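Local coordinates for protein glutathione S-transferase (Acinetobacter baumannii, PDB 4MP4) that probably catalyses the conjugation of glutathione to electrophilic substrates, as a dimeric member of the glutathione S-transferase family, at residues A[22-34]-A[77-90]. Sequence-based numbering, arbitrary orientation.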
# COMPACT_ATOMS: atom_id res chain seq x y z
N PHE A 22 6.41 13.93 -0.48
CA PHE A 22 7.68 13.99 -1.19
C PHE A 22 7.63 13.17 -2.49
O PHE A 22 7.98 13.66 -3.57
CB PHE A 22 8.81 13.51 -0.27
CG PHE A 22 10.05 13.06 -0.99
CD1 PHE A 22 10.95 14.00 -1.49
CD2 PHE A 22 10.34 11.72 -1.14
CE1 PHE A 22 12.11 13.59 -2.13
CE2 PHE A 22 11.50 11.31 -1.79
CZ PHE A 22 12.39 12.24 -2.28
N THR A 23 7.14 11.95 -2.38
CA THR A 23 7.11 11.01 -3.50
C THR A 23 6.22 11.45 -4.68
O THR A 23 6.59 11.28 -5.85
CB THR A 23 6.65 9.65 -2.97
OG1 THR A 23 7.60 9.20 -1.98
CG2 THR A 23 6.55 8.64 -4.08
N VAL A 24 5.07 12.03 -4.37
CA VAL A 24 4.18 12.57 -5.40
C VAL A 24 4.74 13.84 -6.06
O VAL A 24 4.64 14.01 -7.28
CB VAL A 24 2.77 12.84 -4.85
CG1 VAL A 24 1.88 13.47 -5.92
CG2 VAL A 24 2.16 11.54 -4.33
N PHE A 25 5.32 14.72 -5.26
CA PHE A 25 5.99 15.92 -5.77
C PHE A 25 7.05 15.52 -6.77
O PHE A 25 7.15 16.13 -7.86
CB PHE A 25 6.64 16.69 -4.61
CG PHE A 25 7.51 17.84 -5.04
CD1 PHE A 25 8.86 17.65 -5.32
CD2 PHE A 25 7.01 19.13 -5.08
CE1 PHE A 25 9.67 18.72 -5.69
CE2 PHE A 25 7.81 20.20 -5.45
CZ PHE A 25 9.15 19.99 -5.74
N VAL A 26 7.83 14.49 -6.41
CA VAL A 26 8.89 14.00 -7.30
C VAL A 26 8.29 13.47 -8.60
O VAL A 26 8.75 13.80 -9.69
CB VAL A 26 9.82 12.95 -6.63
CG1 VAL A 26 10.74 12.29 -7.66
CG2 VAL A 26 10.62 13.57 -5.47
N GLY A 27 7.23 12.67 -8.46
CA GLY A 27 6.52 12.14 -9.61
C GLY A 27 6.01 13.19 -10.58
O GLY A 27 6.16 13.06 -11.78
N LEU A 28 5.38 14.23 -10.04
CA LEU A 28 4.88 15.33 -10.87
C LEU A 28 6.01 16.01 -11.64
O LEU A 28 5.92 16.19 -12.84
CB LEU A 28 4.11 16.34 -10.03
CG LEU A 28 2.78 15.84 -9.43
CD1 LEU A 28 2.38 16.68 -8.20
CD2 LEU A 28 1.69 15.90 -10.49
N HIS A 29 7.09 16.37 -10.94
CA HIS A 29 8.23 17.03 -11.58
C HIS A 29 8.91 16.19 -12.66
O HIS A 29 9.27 16.70 -13.71
CB HIS A 29 9.24 17.52 -10.54
CG HIS A 29 8.89 18.85 -9.97
ND1 HIS A 29 9.13 20.03 -10.63
CD2 HIS A 29 8.30 19.19 -8.80
CE1 HIS A 29 8.70 21.04 -9.90
NE2 HIS A 29 8.20 20.56 -8.77
N GLU A 30 9.11 14.90 -12.39
CA GLU A 30 9.65 14.00 -13.41
C GLU A 30 8.75 13.92 -14.67
O GLU A 30 9.25 13.93 -15.79
CB GLU A 30 9.86 12.61 -12.81
CG GLU A 30 10.96 12.55 -11.74
CD GLU A 30 12.35 12.46 -12.32
OE1 GLU A 30 13.32 12.84 -11.63
OE2 GLU A 30 12.48 12.01 -13.48
N LYS A 31 7.44 13.86 -14.47
CA LYS A 31 6.51 13.79 -15.60
C LYS A 31 6.28 15.15 -16.24
O LYS A 31 5.54 15.28 -17.21
CB LYS A 31 5.17 13.20 -15.15
CG LYS A 31 5.22 11.72 -14.78
CD LYS A 31 3.87 11.23 -14.28
CE LYS A 31 2.95 10.87 -15.43
NZ LYS A 31 3.62 9.81 -16.22
N GLN A 32 6.93 16.17 -15.68
CA GLN A 32 6.75 17.54 -16.12
C GLN A 32 5.28 17.94 -16.22
O GLN A 32 4.83 18.48 -17.22
CB GLN A 32 7.48 17.81 -17.43
CG GLN A 32 8.99 17.65 -17.29
CD GLN A 32 9.75 18.11 -18.51
OE1 GLN A 32 9.69 17.49 -19.57
NE2 GLN A 32 10.47 19.22 -18.38
N ILE A 33 4.53 17.64 -15.16
CA ILE A 33 3.17 18.12 -15.03
C ILE A 33 3.17 19.39 -14.20
O ILE A 33 3.72 19.41 -13.10
CB ILE A 33 2.28 17.06 -14.37
CG1 ILE A 33 2.26 15.80 -15.24
CG2 ILE A 33 0.89 17.60 -14.13
CD1 ILE A 33 1.78 14.57 -14.53
N PRO A 34 2.59 20.47 -14.73
CA PRO A 34 2.56 21.71 -13.96
C PRO A 34 1.53 21.58 -12.87
O PRO A 34 0.48 20.98 -13.12
CB PRO A 34 2.13 22.75 -14.99
CG PRO A 34 1.37 21.98 -16.01
CD PRO A 34 1.98 20.63 -16.06
N ILE A 77 -2.27 7.81 -6.12
CA ILE A 77 -2.05 9.05 -6.86
C ILE A 77 -1.08 8.83 -8.02
O ILE A 77 -1.36 9.26 -9.14
CB ILE A 77 -1.57 10.20 -5.94
CG1 ILE A 77 -2.73 10.67 -5.04
CG2 ILE A 77 -1.06 11.37 -6.76
CD1 ILE A 77 -2.30 11.55 -3.89
N LEU A 78 0.02 8.14 -7.75
CA LEU A 78 1.01 7.85 -8.79
C LEU A 78 0.41 7.05 -9.95
O LEU A 78 0.55 7.42 -11.13
CB LEU A 78 2.24 7.13 -8.22
CG LEU A 78 3.16 7.99 -7.34
CD1 LEU A 78 4.07 7.14 -6.49
CD2 LEU A 78 3.96 8.93 -8.22
N GLU A 79 -0.28 5.96 -9.61
CA GLU A 79 -0.94 5.11 -10.58
C GLU A 79 -1.87 5.93 -11.48
O GLU A 79 -1.93 5.75 -12.70
CB GLU A 79 -1.71 4.00 -9.85
CG GLU A 79 -1.51 2.61 -10.42
CD GLU A 79 -0.20 1.98 -10.00
OE1 GLU A 79 -0.18 1.35 -8.93
OE2 GLU A 79 0.80 2.10 -10.74
N TYR A 80 -2.56 6.87 -10.85
CA TYR A 80 -3.49 7.75 -11.54
C TYR A 80 -2.77 8.68 -12.51
O TYR A 80 -3.27 8.98 -13.60
CB TYR A 80 -4.26 8.54 -10.48
CG TYR A 80 -5.13 9.62 -11.01
CD1 TYR A 80 -6.24 9.33 -11.77
CD2 TYR A 80 -4.85 10.94 -10.73
CE1 TYR A 80 -7.05 10.31 -12.26
CE2 TYR A 80 -5.66 11.95 -11.22
CZ TYR A 80 -6.75 11.63 -11.98
OH TYR A 80 -7.57 12.62 -12.48
N LEU A 81 -1.59 9.13 -12.12
CA LEU A 81 -0.77 9.99 -12.96
C LEU A 81 -0.21 9.23 -14.17
O LEU A 81 -0.12 9.79 -15.27
CB LEU A 81 0.37 10.61 -12.13
CG LEU A 81 -0.02 11.71 -11.13
CD1 LEU A 81 1.23 12.36 -10.49
CD2 LEU A 81 -0.89 12.77 -11.78
N GLU A 82 0.18 7.97 -13.96
CA GLU A 82 0.67 7.15 -15.05
C GLU A 82 -0.42 6.90 -16.09
O GLU A 82 -0.17 6.95 -17.30
CB GLU A 82 1.18 5.80 -14.53
CG GLU A 82 2.47 5.85 -13.75
CD GLU A 82 3.68 6.18 -14.60
OE1 GLU A 82 4.32 5.25 -15.13
OE2 GLU A 82 3.99 7.39 -14.73
N GLU A 83 -1.63 6.62 -15.62
CA GLU A 83 -2.76 6.40 -16.51
C GLU A 83 -3.11 7.65 -17.31
O GLU A 83 -3.43 7.56 -18.49
CB GLU A 83 -3.97 5.86 -15.73
CG GLU A 83 -3.91 4.35 -15.50
CD GLU A 83 -4.99 3.84 -14.57
OE1 GLU A 83 -6.05 4.49 -14.47
OE2 GLU A 83 -4.77 2.79 -13.93
N LEU A 84 -3.04 8.81 -16.66
CA LEU A 84 -3.33 10.10 -17.32
C LEU A 84 -2.25 10.47 -18.33
O LEU A 84 -2.53 11.15 -19.31
CB LEU A 84 -3.41 11.23 -16.29
CG LEU A 84 -4.63 11.37 -15.38
CD1 LEU A 84 -4.52 12.64 -14.54
CD2 LEU A 84 -5.90 11.40 -16.21
N TYR A 85 -1.03 10.05 -18.07
CA TYR A 85 0.10 10.40 -18.92
C TYR A 85 1.03 9.22 -19.12
O TYR A 85 2.09 9.15 -18.49
CB TYR A 85 0.87 11.58 -18.34
CG TYR A 85 0.05 12.84 -18.15
CD1 TYR A 85 -0.30 13.63 -19.24
CD2 TYR A 85 -0.35 13.24 -16.89
CE1 TYR A 85 -1.05 14.80 -19.06
CE2 TYR A 85 -1.09 14.40 -16.70
CZ TYR A 85 -1.44 15.17 -17.79
OH TYR A 85 -2.18 16.32 -17.60
N PRO A 86 0.65 8.30 -20.02
CA PRO A 86 1.30 7.00 -20.21
C PRO A 86 2.65 7.03 -20.91
O PRO A 86 3.36 6.02 -20.92
CB PRO A 86 0.30 6.22 -21.07
CG PRO A 86 -0.99 6.95 -20.90
CD PRO A 86 -0.60 8.39 -20.78
N ASP A 87 3.01 8.16 -21.50
CA ASP A 87 4.23 8.15 -22.27
C ASP A 87 5.39 8.84 -21.56
O ASP A 87 6.44 9.10 -22.16
CB ASP A 87 3.98 8.67 -23.69
CG ASP A 87 2.88 7.88 -24.40
OD1 ASP A 87 3.05 6.65 -24.59
OD2 ASP A 87 1.85 8.49 -24.76
N THR A 88 5.19 9.12 -20.28
CA THR A 88 6.27 9.54 -19.40
C THR A 88 6.24 8.68 -18.15
O THR A 88 5.99 9.17 -17.04
CB THR A 88 6.15 11.01 -19.01
OG1 THR A 88 4.85 11.25 -18.43
CG2 THR A 88 6.34 11.89 -20.23
N ALA A 89 6.50 7.40 -18.34
CA ALA A 89 6.38 6.43 -17.27
C ALA A 89 7.44 6.69 -16.20
O ALA A 89 8.58 7.06 -16.51
CB ALA A 89 6.49 5.02 -17.82
N ILE A 90 7.05 6.52 -14.94
CA ILE A 90 8.00 6.62 -13.84
C ILE A 90 8.09 5.27 -13.12
O ILE A 90 8.53 5.19 -11.99
CB ILE A 90 7.63 7.75 -12.85
CG1 ILE A 90 6.25 7.51 -12.24
CG2 ILE A 90 7.65 9.11 -13.56
CD1 ILE A 90 5.80 8.64 -11.36
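Lys31 reaches from the end of helix 22-30 into the turn that follows helix 77-84, where four acceptors surround its NZ; with three hydrogens, at least one must be shared. NZ donates to Tyr85 O at 2.8 Å, in the carbonyl plane, and to Thr88 O at 2.6 Å from well above its plane. Thr88 OG1 and Glu82 OE2, each 2.9 Å from NZ, complete the set, the latter as a salt bridge on the anti side of the carboxylate. Bends at chi3 (83°) and chi4 (59°) curl the end of the lysine into this site, while its CG lies 3.8 Å from Ile90 CG2. Glu82 is steadied by Ile90 N, which donates to the syn side of OE1; both donors are tilted out of the carboxylate plane, and the one carboxylate ties the lysine to the chain beyond the type I turn Tyr85-Thr88.

Beside this polar knot, Ile33 CD1 rests obliquely on the Tyr85 ring, 3.4 Å from CD2. Toward the helix N-termini, Leu28 CD2 meets Leu81 CD1 at 3.6 Å and Val24 CG1 meets Ile77 CG2 at 3.7 Å, each pair crossing roughly at right angles. Gly27 instead offers bare backbone to Leu78 and Ile90, its CA 4.0 Å from Ile90 CD1.

Strand 8-13 backs the layer through Leu10 under Val24 and Phe8 under Ile33 and Tyr85, and Glu83 forms salt bridges with Arg98 and Arg102 of the second subunit. Two nearly parallel helices, 12° apart, packed against the mixed sheet are characteristic of the thioredoxin-like N-terminal domain of glutathione transferases.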